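Local coordinates for protein CRISPR-associated endonuclease/helicase Cas3 (Thermus thermophilus HB8, PDB 3SKD) that cuts single-stranded DNA through its metal-dependent N-terminal HD nuclease domain, the part present here, and serves as the nuclease-helicase of CRISPR antiviral defence, at residues P25-M30 and E175-R180. Residues are numbered along the deposited sequence; the frame is centred on the assembly and turned at random.
Sequences PLLAHM and EEVFRR. With NI (nickel (II) ion), chain B.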
loop_
_atom_site.group_PDB
_atom_site.type_symbol
_atom_site.label_atom_id
_atom_site.label_comp_id
_atom_site.label_asym_id
_atom_site.label_seq_id
_atom_site.Cartn_x
_atom_site.Cartn_y
_atom_site.Cartn_z
ATOM N N PRO A 25 -5.666 -8.577 10.994
ATOM C CA PRO A 25 -4.487 -7.756 11.307
ATOM C C PRO A 25 -4.167 -6.724 10.201
ATOM O O PRO A 25 -4.411 -7.019 9.042
ATOM C CB PRO A 25 -3.354 -8.796 11.420
ATOM C CG PRO A 25 -4.066 -10.121 11.822
ATOM C CD PRO A 25 -5.420 -10.036 11.146
ATOM N N LEU A 26 -3.620 -5.577 10.566
ATOM C CA LEU A 26 -3.119 -4.598 9.612
ATOM C C LEU A 26 -2.180 -5.270 8.597
ATOM O O LEU A 26 -2.275 -5.030 7.399
ATOM C CB LEU A 26 -2.410 -3.480 10.359
ATOM C CG LEU A 26 -1.850 -2.326 9.510
ATOM C CD1 LEU A 26 -2.882 -1.765 8.588
ATOM C CD2 LEU A 26 -1.260 -1.242 10.385
ATOM N N LEU A 27 -1.317 -6.174 9.052
ATOM C CA LEU A 27 -0.386 -6.806 8.122
ATOM C C LEU A 27 -1.120 -7.632 7.077
ATOM O O LEU A 27 -0.704 -7.652 5.934
ATOM C CB LEU A 27 0.582 -7.699 8.853
ATOM C CG LEU A 27 1.599 -8.442 7.989
ATOM C CD1 LEU A 27 2.559 -7.508 7.240
ATOM C CD2 LEU A 27 2.381 -9.421 8.872
ATOM N N ALA A 28 -2.196 -8.305 7.480
ATOM C CA ALA A 28 -3.014 -9.070 6.552
ATOM C C ALA A 28 -3.606 -8.129 5.499
ATOM O O ALA A 28 -3.613 -8.424 4.315
ATOM C CB ALA A 28 -4.133 -9.761 7.298
ATOM N N HIS A 29 -4.150 -7.002 5.926
ATOM C CA HIS A 29 -4.689 -6.090 4.955
ATOM C C HIS A 29 -3.588 -5.513 4.037
ATOM O O HIS A 29 -3.799 -5.320 2.840
ATOM C CB HIS A 29 -5.393 -4.959 5.663
ATOM C CG HIS A 29 -5.899 -3.922 4.720
ATOM N ND1 HIS A 29 -6.705 -4.234 3.646
ATOM C CD2 HIS A 29 -5.680 -2.584 4.664
ATOM C CE1 HIS A 29 -6.983 -3.129 2.984
ATOM N NE2 HIS A 29 -6.368 -2.124 3.575
ATOM N N MET A 30 -2.405 -5.274 4.579
ATOM C CA MET A 30 -1.314 -4.711 3.768
ATOM C C MET A 30 -0.884 -5.716 2.706
ATOM O O MET A 30 -0.681 -5.362 1.525
ATOM C CB MET A 30 -0.100 -4.292 4.608
ATOM C CG MET A 30 -0.277 -2.972 5.454
ATOM S SD MET A 30 1.082 -2.870 6.723
ATOM C CE MET A 30 2.518 -2.607 5.720
ATOM N N GLU A 175 9.411 -3.560 6.508
ATOM C CA GLU A 175 10.359 -4.594 6.129
ATOM C C GLU A 175 9.635 -5.933 5.851
ATOM O O GLU A 175 10.032 -6.680 4.968
ATOM C CB GLU A 175 11.391 -4.765 7.268
ATOM C CG GLU A 175 12.582 -5.603 6.909
ATOM C CD GLU A 175 13.411 -5.032 5.764
ATOM O OE1 GLU A 175 13.714 -3.803 5.793
ATOM O OE2 GLU A 175 13.727 -5.822 4.823
ATOM N N GLU A 176 8.581 -6.253 6.604
ATOM C CA GLU A 176 7.893 -7.515 6.403
ATOM C C GLU A 176 7.226 -7.551 5.011
ATOM O O GLU A 176 7.240 -8.559 4.360
ATOM C CB GLU A 176 6.831 -7.792 7.472
ATOM C CG GLU A 176 6.125 -9.151 7.337
ATOM C CD GLU A 176 6.935 -10.345 7.880
ATOM O OE1 GLU A 176 8.087 -10.169 8.291
ATOM O OE2 GLU A 176 6.420 -11.473 7.897
ATOM N N VAL A 177 6.580 -6.458 4.616
ATOM C CA VAL A 177 5.936 -6.425 3.316
ATOM C C VAL A 177 6.969 -6.480 2.194
ATOM O O VAL A 177 6.818 -7.257 1.261
ATOM C CB VAL A 177 5.081 -5.148 3.157
ATOM C CG1 VAL A 177 4.594 -5.034 1.696
ATOM C CG2 VAL A 177 3.897 -5.232 4.137
ATOM N N PHE A 178 8.022 -5.664 2.270
ATOM C CA PHE A 178 9.046 -5.699 1.214
ATOM C C PHE A 178 9.631 -7.103 1.051
ATOM O O PHE A 178 9.802 -7.619 -0.071
ATOM C CB PHE A 178 10.140 -4.678 1.493
ATOM C CG PHE A 178 9.829 -3.365 0.925
ATOM C CD1 PHE A 178 10.493 -2.905 -0.184
ATOM C CD2 PHE A 178 8.776 -2.640 1.402
ATOM C CE1 PHE A 178 10.148 -1.699 -0.752
ATOM C CE2 PHE A 178 8.430 -1.425 0.831
ATOM C CZ PHE A 178 9.114 -0.955 -0.226
ATOM N N ARG A 179 9.901 -7.750 2.178
ATOM C CA ARG A 179 10.440 -9.103 2.132
ATOM C C ARG A 179 9.428 -10.093 1.579
ATOM O O ARG A 179 9.801 -10.946 0.795
ATOM C CB ARG A 179 10.911 -9.559 3.512
ATOM C CG ARG A 179 11.545 -10.940 3.522
ATOM C CD ARG A 179 12.155 -11.238 4.904
ATOM N NE ARG A 179 11.294 -10.837 6.021
ATOM C CZ ARG A 179 11.531 -9.790 6.816
ATOM N NH1 ARG A 179 12.593 -9.017 6.640
ATOM N NH2 ARG A 179 10.704 -9.517 7.805
ATOM N N ARG A 180 8.162 -10.039 1.995
ATOM C CA ARG A 180 7.200 -10.998 1.418
ATOM C C ARG A 180 6.993 -10.815 -0.082
ATOM O O ARG A 180 6.738 -11.778 -0.785
ATOM C CB ARG A 180 5.826 -10.903 2.029
ATOM C CG ARG A 180 5.838 -11.175 3.427
ATOM C CD ARG A 180 5.727 -12.642 3.700
ATOM N NE ARG A 180 5.432 -12.639 5.096
ATOM C CZ ARG A 180 4.321 -13.077 5.670
ATOM N NH1 ARG A 180 3.387 -13.749 5.006
ATOM N NH2 ARG A 180 4.224 -12.897 6.964
HETATM NI NI NI B . -6.663 0.158 3.378
HETATM O O HOH W 1 -8.485 -0.203 4.073
HETATM O O HOH W 2 -7.164 2.460 3.433
#
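Met-30 and Leu-27 reach from helix 26-43 to the flank of Val-177 and Glu-176 on helix 165-181, and no hydrogen bond spans the gap. The tight part lies at Val-177: its CG2 stands 3.4 Å from Met-30 CE, closer than usual van der Waals contact, and the two side chains cross at about a right angle. A bend at the last torsion of Met-30 (chi3 68°) turns this methyl toward the valine. Leu-27 CD1 is looser, 4.1 Å from Val-177 CG2 and 3.9 Å from Glu-176 CG, so the glutamate adds its aliphatic stem to the apolar patch.

Its carboxylate lies on the partly exposed side. There Arg-180 grips Glu-176 side-on through two nitrogens: Arg-180 NH2 is 2.8 Å from Glu-176 OE2, which lies in the guanidinium plane and accepts on its anti lone pair. The NE bond to the same oxygen is longer and bent (141° at the hydrogen). Arg-179 NH2 lies 2.7 Å from Glu-176 OE1, the other oxygen, which should restrict rotation of the carboxylate. Arg-180 NH2 also hydrogen-bonds to Pro-225 O, but meets Leu-27 CD2 only at 4.4 Å.

One residue before Met-30, His-29 coordinates nickel through NE2 at 2.3 Å; His-74, Asp-75 and Asp-210 complete the HD-type metal site with two waters. The contact thus packs the helix carrying the first metal ligand against helix 165-181. The axes of the two short segments approach to 10.8 Å at 38°, while helix 230-246 touches both segments through Tyr-230, which meets Ala-28 and Arg-180.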